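Local structure of quinoline 2-oxidoreductase medium subunit (Pseudomonas putida, 1T3Q) at residues C[58-63]-C[77-82]; C[113-118]-C[123-128]; C[128-133]-C[176-181]; C[133-138]-C[149-154]. The protein binds FAD as the medium subunit of a molybdenum hydroxylase that oxidises quinoline, and probably takes part in its electron transfer. One frame throughout, in Å; residues are numbered along the deposited sequence.

Contact 1 (C[58-63]-C[77-82]); sequences ELFEIS and HFRNKT. With FAD (flavin-adenine dinucleotide), chain R.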
# COMPACT_ATOMS: atom_id res chain seq x y z
N GLU C 58 -11.28 32.41 38.71
CA GLU C 58 -11.33 32.39 40.16
C GLU C 58 -11.20 30.99 40.76
O GLU C 58 -10.71 30.84 41.87
CB GLU C 58 -12.62 33.04 40.67
CG GLU C 58 -13.89 32.46 40.07
CD GLU C 58 -14.42 33.30 38.92
OE1 GLU C 58 -13.64 33.60 37.99
OE2 GLU C 58 -15.62 33.65 38.96
N LEU C 59 -11.63 29.97 40.02
CA LEU C 59 -11.56 28.60 40.51
C LEU C 59 -10.13 28.06 40.54
O LEU C 59 -9.88 26.96 41.03
CB LEU C 59 -12.43 27.68 39.65
CG LEU C 59 -13.91 28.06 39.52
CD1 LEU C 59 -14.65 26.93 38.80
CD2 LEU C 59 -14.52 28.28 40.89
N PHE C 60 -9.19 28.84 40.01
CA PHE C 60 -7.78 28.44 39.97
C PHE C 60 -6.95 29.10 41.06
O PHE C 60 -5.76 28.81 41.19
CB PHE C 60 -7.17 28.78 38.61
CG PHE C 60 -7.69 27.93 37.48
CD1 PHE C 60 -8.97 28.14 36.96
CD2 PHE C 60 -6.92 26.90 36.95
CE1 PHE C 60 -9.47 27.33 35.95
CE2 PHE C 60 -7.41 26.08 35.94
CZ PHE C 60 -8.69 26.30 35.44
N GLU C 61 -7.57 29.98 41.83
CA GLU C 61 -6.87 30.72 42.87
C GLU C 61 -6.50 29.95 44.14
O GLU C 61 -7.26 29.11 44.63
CB GLU C 61 -7.68 31.95 43.28
CG GLU C 61 -8.14 32.84 42.13
CD GLU C 61 -8.90 34.06 42.61
N ILE C 62 -5.32 30.26 44.66
CA ILE C 62 -4.82 29.68 45.90
C ILE C 62 -4.44 30.89 46.74
O ILE C 62 -3.74 31.78 46.25
CB ILE C 62 -3.56 28.82 45.70
CG1 ILE C 62 -3.89 27.56 44.89
CG2 ILE C 62 -2.98 28.43 47.05
CD1 ILE C 62 -2.69 26.64 44.68
N SER C 63 -4.90 30.94 47.98
CA SER C 63 -4.58 32.06 48.85
C SER C 63 -4.70 31.67 50.32
O SER C 63 -5.22 30.60 50.65
CB SER C 63 -5.52 33.24 48.56
OG SER C 63 -6.86 32.91 48.85
N HIS C 77 -3.89 18.64 41.15
CA HIS C 77 -3.16 17.93 42.19
C HIS C 77 -1.71 18.40 42.11
O HIS C 77 -1.05 18.63 43.13
CB HIS C 77 -3.20 16.41 41.97
CG HIS C 77 -4.58 15.83 41.97
ND1 HIS C 77 -5.59 16.29 42.79
CD2 HIS C 77 -5.10 14.80 41.27
CE1 HIS C 77 -6.67 15.56 42.60
NE2 HIS C 77 -6.41 14.65 41.69
N PHE C 78 -1.22 18.56 40.88
CA PHE C 78 0.14 19.01 40.65
C PHE C 78 0.45 20.34 41.34
O PHE C 78 1.47 20.47 42.02
CB PHE C 78 0.43 19.18 39.16
CG PHE C 78 1.71 19.91 38.88
CD1 PHE C 78 2.94 19.30 39.08
CD2 PHE C 78 1.69 21.25 38.48
CE1 PHE C 78 4.13 20.00 38.90
CE2 PHE C 78 2.87 21.96 38.29
CZ PHE C 78 4.09 21.33 38.50
N ARG C 79 -0.41 21.33 41.15
CA ARG C 79 -0.19 22.64 41.76
C ARG C 79 -0.26 22.54 43.28
O ARG C 79 0.57 23.11 43.98
CB ARG C 79 -1.23 23.65 41.26
CG ARG C 79 -1.02 24.08 39.81
CD ARG C 79 -2.05 25.12 39.41
NE ARG C 79 -1.97 26.32 40.25
CZ ARG C 79 -2.99 27.15 40.46
NH1 ARG C 79 -2.83 28.21 41.24
NH2 ARG C 79 -4.17 26.90 39.91
N ASN C 80 -1.24 21.80 43.78
CA ASN C 80 -1.39 21.62 45.22
C ASN C 80 -0.14 20.97 45.81
O ASN C 80 0.28 21.29 46.92
CB ASN C 80 -2.60 20.74 45.53
CG ASN C 80 -3.88 21.54 45.65
OD1 ASN C 80 -4.98 21.00 45.49
ND2 ASN C 80 -3.75 22.83 45.94
N LYS C 81 0.45 20.05 45.05
CA LYS C 81 1.63 19.33 45.50
C LYS C 81 2.92 20.13 45.38
O LYS C 81 3.93 19.76 45.97
CB LYS C 81 1.75 18.03 44.70
CG LYS C 81 2.86 17.10 45.16
CD LYS C 81 2.93 15.86 44.28
CE LYS C 81 4.10 14.96 44.67
N THR C 82 2.88 21.24 44.65
CA THR C 82 4.07 22.05 44.45
C THR C 82 3.96 23.53 44.81
O THR C 82 4.97 24.21 44.95
CB THR C 82 4.55 21.97 42.99
OG1 THR C 82 3.57 22.56 42.13
CG2 THR C 82 4.76 20.51 42.58
PA FAD R . -13.44 15.22 36.45
O1A FAD R . -13.14 13.81 36.09
O2A FAD R . -13.64 16.12 35.48
O5B FAD R . -14.81 14.97 37.07
C5B FAD R . -15.05 14.46 38.42
C4B FAD R . -16.61 14.50 38.72
O4B FAD R . -16.84 15.73 39.52
C3B FAD R . -17.63 14.59 37.54
O3B FAD R . -18.84 13.95 37.85
C2B FAD R . -17.77 16.14 37.35
O2B FAD R . -19.00 16.50 36.78
C1B FAD R . -17.73 16.63 38.76
N9A FAD R . -17.10 17.94 38.95
C8A FAD R . -15.80 18.29 38.64
N7A FAD R . -15.46 19.48 39.13
C5A FAD R . -16.59 19.94 39.77
C6A FAD R . -16.87 21.18 40.55
N6A FAD R . -16.01 22.16 40.72
N1A FAD R . -18.15 21.27 41.07
C2A FAD R . -19.09 20.27 40.91
N3A FAD R . -18.92 19.11 40.21
C4A FAD R . -17.67 19.01 39.61
N1 FAD R . -7.66 9.66 42.65
C2 FAD R . -7.25 9.49 43.91
O2 FAD R . -7.83 9.96 44.85
N3 FAD R . -6.21 8.55 44.23
C4 FAD R . -5.64 7.73 43.26
O4 FAD R . -4.79 6.93 43.59
C4X FAD R . -6.14 7.85 41.89
N5 FAD R . -5.63 7.07 40.88
C5X FAD R . -6.05 7.30 39.59
C6 FAD R . -5.51 6.47 38.55
C7 FAD R . -5.88 6.64 37.22
C7M FAD R . -5.31 5.71 36.17
C8 FAD R . -6.84 7.71 36.84
C8M FAD R . -7.28 7.94 35.42
C9 FAD R . -7.37 8.55 37.86
C9A FAD R . -7.00 8.35 39.22
N10 FAD R . -7.51 9.16 40.33
C10 FAD R . -7.14 8.91 41.62
C1' FAD R . -8.60 10.14 40.04
C2' FAD R . -8.10 11.61 39.99
O2' FAD R . -7.81 12.07 41.31
C3' FAD R . -9.22 12.41 39.33
O3' FAD R . -8.60 13.53 38.70
C4' FAD R . -10.29 12.92 40.34
O4' FAD R . -10.91 11.84 41.04
C5' FAD R . -11.33 13.65 39.54
O5' FAD R . -10.87 15.12 39.32
P FAD R . -11.01 15.73 37.95
O1P FAD R . -10.53 17.18 38.10
O2P FAD R . -10.40 14.97 36.95
O3P FAD R . -12.44 15.77 37.62
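Arg79 and Asn80 of helix 77-82 meet Phe60 and Ile62, which lie where a 3-10 turn runs into strand 62-65. The helix starts at His77, a residue of the FAD site. Its ring turns toward the cofactor, and His77 NE2 forms a hydrogen bond of 3.0 Å with FAD O2', met at the ring edge. Two residues on, Arg79 carries most of the contact. Its chain is extended at chi2 and bends at chi3 (59°), which brings the end of the guanidinium up to the carbonyl of Phe60. Both terminal nitrogens grip that one oxygen. Arg79 NH2 lies 2.8 Å from Phe60 O, in the carbonyl plane and on a lone pair. Arg79 NH1 lies 3.0 Å from Phe60 O, nearly along the C=O axis. The oxygen sits close to the guanidinium plane, and the two bonds fix its rotation. In this FAD-binding domain, strand 62-65 is an outer strand of the five-stranded antiparallel sheet. The contact ties the helix to the entry of that strand. The Phe60 ring and guanidinium planes are 10° apart, but Arg79 NH2 meets the ring at its edge and does not stack. Ile62 runs past the arginine in the opposite direction, with CD1 3.8 Å from Arg79 NH1. Next comes Asn80, whose buried ND2 lies 4.2 Å from Ile62 CD1 and has no hydrogen-bond partner in the model.

Contact 2 (C[113-118]-C[123-128]); sequences GSLAHA and EMPFLM. With FAD (flavin-adenine dinucleotide), chain R.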
# COMPACT_ATOMS: atom_id res chain seq x y z
N GLY C 113 -12.62 18.36 41.44
CA GLY C 113 -13.08 17.18 40.73
C GLY C 113 -12.99 15.93 41.59
O GLY C 113 -13.88 15.08 41.57
N SER C 114 -11.90 15.82 42.34
CA SER C 114 -11.71 14.67 43.22
C SER C 114 -12.80 14.64 44.29
O SER C 114 -13.37 13.59 44.59
CB SER C 114 -10.33 14.73 43.89
OG SER C 114 -10.16 13.67 44.81
N LEU C 115 -13.10 15.80 44.87
CA LEU C 115 -14.11 15.89 45.92
C LEU C 115 -15.52 15.60 45.39
O LEU C 115 -16.30 14.90 46.04
CB LEU C 115 -14.07 17.27 46.58
CG LEU C 115 -12.78 17.54 47.37
CD1 LEU C 115 -12.73 19.00 47.82
CD2 LEU C 115 -12.72 16.61 48.56
N ALA C 116 -15.83 16.13 44.21
CA ALA C 116 -17.14 15.91 43.61
C ALA C 116 -17.32 14.46 43.16
O ALA C 116 -18.41 13.90 43.28
CB ALA C 116 -17.33 16.85 42.44
N HIS C 117 -16.26 13.86 42.63
CA HIS C 117 -16.34 12.47 42.18
C HIS C 117 -16.64 11.61 43.40
O HIS C 117 -17.42 10.66 43.33
CB HIS C 117 -15.02 12.03 41.53
CG HIS C 117 -15.07 10.63 40.98
ND1 HIS C 117 -16.03 10.21 40.09
CD2 HIS C 117 -14.26 9.56 41.20
CE1 HIS C 117 -15.83 8.94 39.79
NE2 HIS C 117 -14.76 8.53 40.44
N ALA C 118 -16.03 11.98 44.52
CA ALA C 118 -16.23 11.31 45.80
C ALA C 118 -15.98 9.80 45.87
O ALA C 118 -16.79 9.05 46.43
CB ALA C 118 -17.63 11.62 46.31
N GLU C 123 -7.98 9.96 48.17
CA GLU C 123 -7.29 10.66 49.25
C GLU C 123 -7.90 12.00 49.66
O GLU C 123 -8.05 12.27 50.85
CB GLU C 123 -5.81 10.89 48.90
CG GLU C 123 -4.92 9.67 49.05
CD GLU C 123 -5.09 8.66 47.93
OE1 GLU C 123 -4.54 7.54 48.04
OE2 GLU C 123 -5.76 8.99 46.94
N MET C 124 -8.24 12.84 48.69
CA MET C 124 -8.79 14.16 49.01
C MET C 124 -10.08 14.18 49.84
O MET C 124 -10.18 14.95 50.80
CB MET C 124 -8.95 14.99 47.74
CG MET C 124 -7.63 15.39 47.09
SD MET C 124 -6.47 16.26 48.20
CE MET C 124 -5.50 14.90 48.84
N PRO C 125 -11.08 13.36 49.48
CA PRO C 125 -12.30 13.40 50.30
C PRO C 125 -11.99 13.03 51.75
O PRO C 125 -12.52 13.63 52.68
CB PRO C 125 -13.21 12.37 49.63
CG PRO C 125 -12.79 12.46 48.18
CD PRO C 125 -11.28 12.53 48.28
N PHE C 126 -11.11 12.04 51.92
CA PHE C 126 -10.71 11.59 53.24
C PHE C 126 -9.93 12.67 53.99
O PHE C 126 -10.20 12.94 55.16
CB PHE C 126 -9.83 10.34 53.13
CG PHE C 126 -9.03 10.06 54.38
CD1 PHE C 126 -9.64 9.56 55.53
CD2 PHE C 126 -7.67 10.34 54.42
CE1 PHE C 126 -8.90 9.34 56.70
CE2 PHE C 126 -6.92 10.13 55.58
CZ PHE C 126 -7.54 9.63 56.72
N LEU C 127 -8.97 13.28 53.31
CA LEU C 127 -8.13 14.30 53.93
C LEU C 127 -8.88 15.57 54.31
O LEU C 127 -8.75 16.08 55.42
CB LEU C 127 -6.96 14.65 53.02
CG LEU C 127 -5.93 15.60 53.64
CD1 LEU C 127 -5.26 14.93 54.83
CD2 LEU C 127 -4.89 15.98 52.59
N MET C 128 -9.66 16.10 53.37
CA MET C 128 -10.41 17.33 53.65
C MET C 128 -11.32 17.16 54.87
O MET C 128 -11.40 18.06 55.71
CB MET C 128 -11.22 17.74 52.43
CG MET C 128 -10.38 18.13 51.23
SD MET C 128 -9.16 19.42 51.59
CE MET C 128 -7.65 18.44 51.82
PA FAD R . -13.44 15.22 36.45
O1A FAD R . -13.14 13.81 36.09
O2A FAD R . -13.64 16.12 35.48
O5B FAD R . -14.81 14.97 37.07
C5B FAD R . -15.05 14.46 38.42
C4B FAD R . -16.61 14.50 38.72
O4B FAD R . -16.84 15.73 39.52
C3B FAD R . -17.63 14.59 37.54
O3B FAD R . -18.84 13.95 37.85
C2B FAD R . -17.77 16.14 37.35
O2B FAD R . -19.00 16.50 36.78
C1B FAD R . -17.73 16.63 38.76
N9A FAD R . -17.10 17.94 38.95
C8A FAD R . -15.80 18.29 38.64
N7A FAD R . -15.46 19.48 39.13
C5A FAD R . -16.59 19.94 39.77
C6A FAD R . -16.87 21.18 40.55
N6A FAD R . -16.01 22.16 40.72
N1A FAD R . -18.15 21.27 41.07
C2A FAD R . -19.09 20.27 40.91
N3A FAD R . -18.92 19.11 40.21
C4A FAD R . -17.67 19.01 39.61
N1 FAD R . -7.66 9.66 42.65
C2 FAD R . -7.25 9.49 43.91
O2 FAD R . -7.83 9.96 44.85
N3 FAD R . -6.21 8.55 44.23
C4 FAD R . -5.64 7.73 43.26
O4 FAD R . -4.79 6.93 43.59
C4X FAD R . -6.14 7.85 41.89
N5 FAD R . -5.63 7.07 40.88
C5X FAD R . -6.05 7.30 39.59
C6 FAD R . -5.51 6.47 38.55
C7 FAD R . -5.88 6.64 37.22
C7M FAD R . -5.31 5.71 36.17
C8 FAD R . -6.84 7.71 36.84
C8M FAD R . -7.28 7.94 35.42
C9 FAD R . -7.37 8.55 37.86
C9A FAD R . -7.00 8.35 39.22
N10 FAD R . -7.51 9.16 40.33
C10 FAD R . -7.14 8.91 41.62
C1' FAD R . -8.60 10.14 40.04
C2' FAD R . -8.10 11.61 39.99
O2' FAD R . -7.81 12.07 41.31
C3' FAD R . -9.22 12.41 39.33
O3' FAD R . -8.60 13.53 38.70
C4' FAD R . -10.29 12.92 40.34
O4' FAD R . -10.91 11.84 41.04
C5' FAD R . -11.33 13.65 39.54
O5' FAD R . -10.87 15.12 39.32
P FAD R . -11.01 15.73 37.95
O1P FAD R . -10.53 17.18 38.10
O2P FAD R . -10.40 14.97 36.95
O3P FAD R . -12.44 15.77 37.62
O HOH W 1 -7.77 12.50 45.91
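A water molecule joins Ser114 to Met124 and to the flavin. It lies 2.9 Å from Ser114 OG, takes the N-H of Met124 N at 2.8 Å, and donates to FAD O2, also at 2.8 Å. Three groups thus hold it beside Glu123 and Met124. FAD O2 also receives a weak, longer bond from Glu123 N. The side chain of Glu123 bends at chi2 (76°), which turns its carboxylate toward the rim of the flavin. There Glu123 OE2 accepts the N-H of FAD N3 at 2.8 Å. Glu123 OE1 lies close to the like-charged carboxylate of Glu182. These bonds to the cofactor set the pyrimidine end of the isoalloxazine against Glu123. Segments 113-117 and 123-128, two helices of this FAD-binding domain, cross almost at a right angle, with axes 8.4 Å apart and a signed angle of -89°. Near the crossing, Ser114 OG lies against Met124 CB at 3.4 Å. Leu115 reaches over with one branch. Its CD2 rests on Pro125 CA at 3.7 Å, also rests on Met128 CG, and nears Met124 CB. The proline ring lies alongside, with CG turned to the Ser114 carbonyl. Gly113, Ala116 and His117 also line the cofactor pocket. Gly113 passes close to the diphosphate, and Ala116 CB lies 3.2 Å from FAD O4B. Leu115 also packs on Leu166 and Val169 of strand 165-172.

Contact 3 (C[128-133]-C[176-181]); sequences MATLGA and LHWEFD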
# COMPACT_ATOMS: atom_id res chain seq x y z
N MET C 128 -9.66 16.10 53.37
CA MET C 128 -10.41 17.33 53.65
C MET C 128 -11.32 17.16 54.87
O MET C 128 -11.40 18.06 55.71
CB MET C 128 -11.22 17.74 52.43
CG MET C 128 -10.38 18.13 51.23
SD MET C 128 -9.16 19.42 51.59
CE MET C 128 -7.65 18.44 51.82
N ALA C 129 -12.00 16.02 54.96
CA ALA C 129 -12.89 15.76 56.09
C ALA C 129 -12.08 15.71 57.37
O ALA C 129 -12.45 16.32 58.38
CB ALA C 129 -13.63 14.44 55.89
N THR C 130 -10.96 15.00 57.32
CA THR C 130 -10.08 14.84 58.46
C THR C 130 -9.47 16.16 58.94
O THR C 130 -9.28 16.37 60.14
CB THR C 130 -8.95 13.84 58.13
OG1 THR C 130 -9.53 12.56 57.84
CG2 THR C 130 -7.99 13.69 59.28
N LEU C 131 -9.17 17.04 58.00
CA LEU C 131 -8.58 18.33 58.34
C LEU C 131 -9.65 19.36 58.69
O LEU C 131 -9.34 20.52 58.95
CB LEU C 131 -7.73 18.85 57.18
CG LEU C 131 -6.49 18.01 56.90
CD1 LEU C 131 -5.75 18.57 55.70
CD2 LEU C 131 -5.59 17.99 58.13
N GLY C 132 -10.90 18.92 58.71
CA GLY C 132 -12.00 19.82 59.04
C GLY C 132 -12.15 20.99 58.08
O GLY C 132 -12.37 22.12 58.50
N ALA C 133 -12.03 20.72 56.79
CA ALA C 133 -12.17 21.77 55.80
C ALA C 133 -13.63 22.12 55.55
O ALA C 133 -14.54 21.39 55.96
CB ALA C 133 -11.50 21.36 54.50
N LEU C 176 -2.30 20.67 64.93
CA LEU C 176 -1.77 19.33 65.14
C LEU C 176 -0.71 19.03 64.09
O LEU C 176 -0.74 19.61 63.00
CB LEU C 176 -2.88 18.29 65.00
CG LEU C 176 -4.07 18.32 65.96
CD1 LEU C 176 -5.20 17.46 65.41
CD2 LEU C 176 -3.62 17.82 67.34
N HIS C 177 0.22 18.14 64.42
CA HIS C 177 1.24 17.75 63.46
C HIS C 177 0.74 16.48 62.78
O HIS C 177 0.53 15.46 63.44
CB HIS C 177 2.57 17.47 64.15
CG HIS C 177 3.61 16.91 63.22
ND1 HIS C 177 3.69 15.57 62.93
CD2 HIS C 177 4.56 17.52 62.48
CE1 HIS C 177 4.64 15.37 62.04
NE2 HIS C 177 5.19 16.54 61.75
N TRP C 178 0.56 16.55 61.46
CA TRP C 178 0.04 15.42 60.69
C TRP C 178 1.03 14.57 59.91
O TRP C 178 2.04 15.05 59.40
CB TRP C 178 -1.01 15.92 59.69
CG TRP C 178 -2.27 16.42 60.29
CD1 TRP C 178 -2.60 17.72 60.56
CD2 TRP C 178 -3.40 15.63 60.67
NE1 TRP C 178 -3.87 17.78 61.09
CE2 TRP C 178 -4.38 16.51 61.16
CE3 TRP C 178 -3.68 14.26 60.64
CZ2 TRP C 178 -5.63 16.07 61.62
CZ3 TRP C 178 -4.92 13.81 61.10
CH2 TRP C 178 -5.87 14.72 61.59
N GLU C 179 0.70 13.29 59.81
CA GLU C 179 1.47 12.32 59.04
C GLU C 179 0.42 11.43 58.40
O GLU C 179 -0.62 11.16 58.99
CB GLU C 179 2.42 11.52 59.93
CG GLU C 179 3.56 12.34 60.52
CD GLU C 179 4.50 12.92 59.45
OE1 GLU C 179 5.38 13.73 59.81
OE2 GLU C 179 4.37 12.56 58.27
N PHE C 180 0.70 10.97 57.19
CA PHE C 180 -0.23 10.13 56.45
C PHE C 180 0.47 8.95 55.80
O PHE C 180 1.66 9.00 55.50
CB PHE C 180 -0.91 10.98 55.36
CG PHE C 180 -1.72 10.19 54.37
CD1 PHE C 180 -3.08 9.96 54.59
CD2 PHE C 180 -1.14 9.68 53.21
CE1 PHE C 180 -3.84 9.24 53.67
CE2 PHE C 180 -1.89 8.96 52.28
CZ PHE C 180 -3.24 8.74 52.51
N ASP C 181 -0.29 7.88 55.59
CA ASP C 181 0.25 6.69 54.95
C ASP C 181 -0.92 5.83 54.48
O ASP C 181 -2.05 6.04 54.89
CB ASP C 181 1.12 5.90 55.92
CG ASP C 181 2.08 4.96 55.21
OD1 ASP C 181 2.81 4.23 55.91
OD2 ASP C 181 2.11 4.96 53.96
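The backbones stay well apart: Leu131 and Trp178 are the nearest pair, with their CA atoms 9.4 Å from each other. Helix 123-130 ends here in a Schellman motif. Gly132 has positive phi (62°), and Ala133 N and Gly132 N bond back to Met128 O and Ala129 O. This turn sets Thr130 and Leu131 before the indole of Trp178. Trp178 CB is directed toward the helix end, and its indole spans both residues. Leu131 CD2 sits over a face of the indole, on its five-membered part. It is 3.7 Å from that ring's centroid and 23° off the normal, a CH-pi contact. Leu131 CD2 lies nearest to Trp178 NE1, at 3.4 Å, so packing is close. Thr130 meets the far end of the six-membered ring with its methyl, CG2, 3.3 Å from Trp178 CH2. The methyl comes neither squarely over the face nor at the edge. Thr130 OG1 is hydrogen-bonded to the carbonyl of Phe126, one helical turn back, which is consistent with the methyl being held on the indole side. With an alanine here in place of Trp178, Leu131 CD2 and Thr130 CG2 would probably lose their aromatic surface and a gap would open in this buried layer. Ile92 of helix 92-97 also touches both Leu131 and Trp178. The arrangement is an interdomain packing contact: it joins the FAD-binding domain to the first strand of the C-terminal domain's antiparallel sheet.

Contact 4 (C[133-138]-C[149-154]); sequences ATMYIA and TDFMKG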
# COMPACT_ATOMS: atom_id res chain seq x y z
N ALA C 133 -12.03 20.72 56.79
CA ALA C 133 -12.17 21.77 55.80
C ALA C 133 -13.63 22.12 55.55
O ALA C 133 -14.54 21.39 55.96
CB ALA C 133 -11.50 21.36 54.50
N THR C 134 -13.85 23.25 54.89
CA THR C 134 -15.20 23.70 54.56
C THR C 134 -15.31 23.86 53.05
O THR C 134 -14.42 24.42 52.42
CB THR C 134 -15.51 25.06 55.21
OG1 THR C 134 -15.43 24.94 56.64
CG2 THR C 134 -16.91 25.53 54.83
N MET C 135 -16.39 23.36 52.46
CA MET C 135 -16.61 23.50 51.03
C MET C 135 -17.57 24.64 50.77
O MET C 135 -18.56 24.80 51.49
CB MET C 135 -17.21 22.23 50.42
CG MET C 135 -16.20 21.20 49.98
SD MET C 135 -15.41 20.47 51.39
CE MET C 135 -14.80 18.93 50.67
N TYR C 136 -17.28 25.43 49.75
CA TYR C 136 -18.15 26.53 49.37
C TYR C 136 -18.74 26.16 48.02
O TYR C 136 -18.02 25.98 47.04
CB TYR C 136 -17.37 27.85 49.33
CG TYR C 136 -16.98 28.28 50.72
CD1 TYR C 136 -15.89 27.70 51.37
CD2 TYR C 136 -17.74 29.21 51.42
CE1 TYR C 136 -15.58 28.02 52.70
CE2 TYR C 136 -17.45 29.54 52.75
CZ TYR C 136 -16.37 28.94 53.38
OH TYR C 136 -16.07 29.25 54.69
N ILE C 137 -20.06 26.03 48.00
CA ILE C 137 -20.80 25.61 46.82
C ILE C 137 -21.69 26.70 46.25
O ILE C 137 -22.49 27.30 46.97
CB ILE C 137 -21.66 24.38 47.17
CG1 ILE C 137 -20.76 23.29 47.76
CG2 ILE C 137 -22.40 23.89 45.94
CD1 ILE C 137 -21.51 22.17 48.46
N ALA C 138 -21.56 26.95 44.95
CA ALA C 138 -22.35 27.97 44.28
C ALA C 138 -23.55 27.40 43.53
O ALA C 138 -23.50 26.29 42.99
CB ALA C 138 -21.48 28.76 43.32
N THR C 149 -16.79 16.88 56.06
CA THR C 149 -17.39 15.65 56.55
C THR C 149 -18.82 15.48 56.03
O THR C 149 -19.20 14.38 55.62
CB THR C 149 -17.41 15.61 58.10
OG1 THR C 149 -16.06 15.63 58.59
CG2 THR C 149 -18.10 14.35 58.60
N ASP C 150 -19.61 16.55 56.04
CA ASP C 150 -20.98 16.47 55.54
C ASP C 150 -21.02 16.39 54.02
O ASP C 150 -21.94 15.81 53.45
CB ASP C 150 -21.81 17.69 55.98
CG ASP C 150 -22.29 17.59 57.41
OD1 ASP C 150 -22.45 16.46 57.91
OD2 ASP C 150 -22.52 18.65 58.03
N PHE C 151 -20.02 16.98 53.38
CA PHE C 151 -19.94 16.98 51.92
C PHE C 151 -19.83 15.57 51.37
O PHE C 151 -20.54 15.21 50.42
CB PHE C 151 -18.74 17.80 51.45
CG PHE C 151 -18.66 17.96 49.96
CD1 PHE C 151 -19.45 18.91 49.31
CD2 PHE C 151 -17.83 17.14 49.20
CE1 PHE C 151 -19.42 19.03 47.92
CE2 PHE C 151 -17.79 17.26 47.81
CZ PHE C 151 -18.59 18.20 47.17
N MET C 152 -18.93 14.78 51.95
CA MET C 152 -18.70 13.40 51.54
C MET C 152 -19.65 12.48 52.28
O MET C 152 -19.38 12.09 53.41
CB MET C 152 -17.25 13.00 51.84
CG MET C 152 -16.93 11.56 51.50
SD MET C 152 -17.21 11.24 49.76
CE MET C 152 -16.40 9.62 49.59
N LYS C 153 -20.75 12.12 51.63
CA LYS C 153 -21.76 11.28 52.25
C LYS C 153 -21.58 9.78 52.02
O LYS C 153 -22.18 8.97 52.72
CB LYS C 153 -23.14 11.71 51.76
CG LYS C 153 -23.44 13.19 51.99
CD LYS C 153 -24.82 13.58 51.48
CE LYS C 153 -25.92 12.88 52.27
N GLY C 154 -20.76 9.43 51.04
CA GLY C 154 -20.52 8.03 50.74
C GLY C 154 -19.85 7.85 49.39
O GLY C 154 -19.49 8.82 48.73
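Strand 134-139 of the five-stranded antiparallel sheet packs through Met135 and Ile137 on Phe151, the last residue of the short helix 148-151 in the FAD-binding domain. The nearest backbone pair is Met135 and Phe151, whose CA atoms are 7.4 Å apart. Both strand residues point toward the helix, as alternate residues on one side of a strand do. A chi1 of -174° swings the Phe151 ring away from its own backbone N and out toward the sheet. Met135 lies across it at about a right angle. Its CG stands over one face, 4.2 Å from the centroid and 18° off the ring normal, in a CH-pi contact. The chain then bends at chi2 (70°) and carries the sulfur along the ring. Met135 SD is 4.9 Å from the Phe151 centroid in an oblique Met-aromatic contact. The terminal methyl comes to the base of the ring, with Met135 CE 3.8 Å from Phe151 CD2. Ile137 approaches differently. Its CD1 touches the ring edge, near the ring plane, 3.8 Å from Phe151 CE1. A serine at Phe151 would probably strip Met135 of its aromatic partner, open a gap beside Ile137 CD1, and bring a hydroxyl into an apolar setting. Leu115 of helix 111-117 touches both Met135 and Phe151, and Leu160 touches both Ile137 and Phe151. The ring therefore lies between the sheet, that helix and a loop, with strand 152-154 following directly after it.

From the N terminus, contact 1 comes first. It closes a loop that holds the hairpin of strands 62-65 and 68-72 and leads to helix 77-82, and ties this helix to the edge of the five-stranded sheet. Contact 2 follows in series and closes a short loop between two helices. Both touch FAD, and His77 packs on Ser114 between them. Contact 3 begins at Met128, the last residue of contact 2, and closes the longest loop, out to strand 177-183 of the C-terminal domain. Contact 4 lies wholly within that loop and shares Ala133 with contact 3. No two contacts cross. Helix 111-117 also joins contact 2 to contact 4.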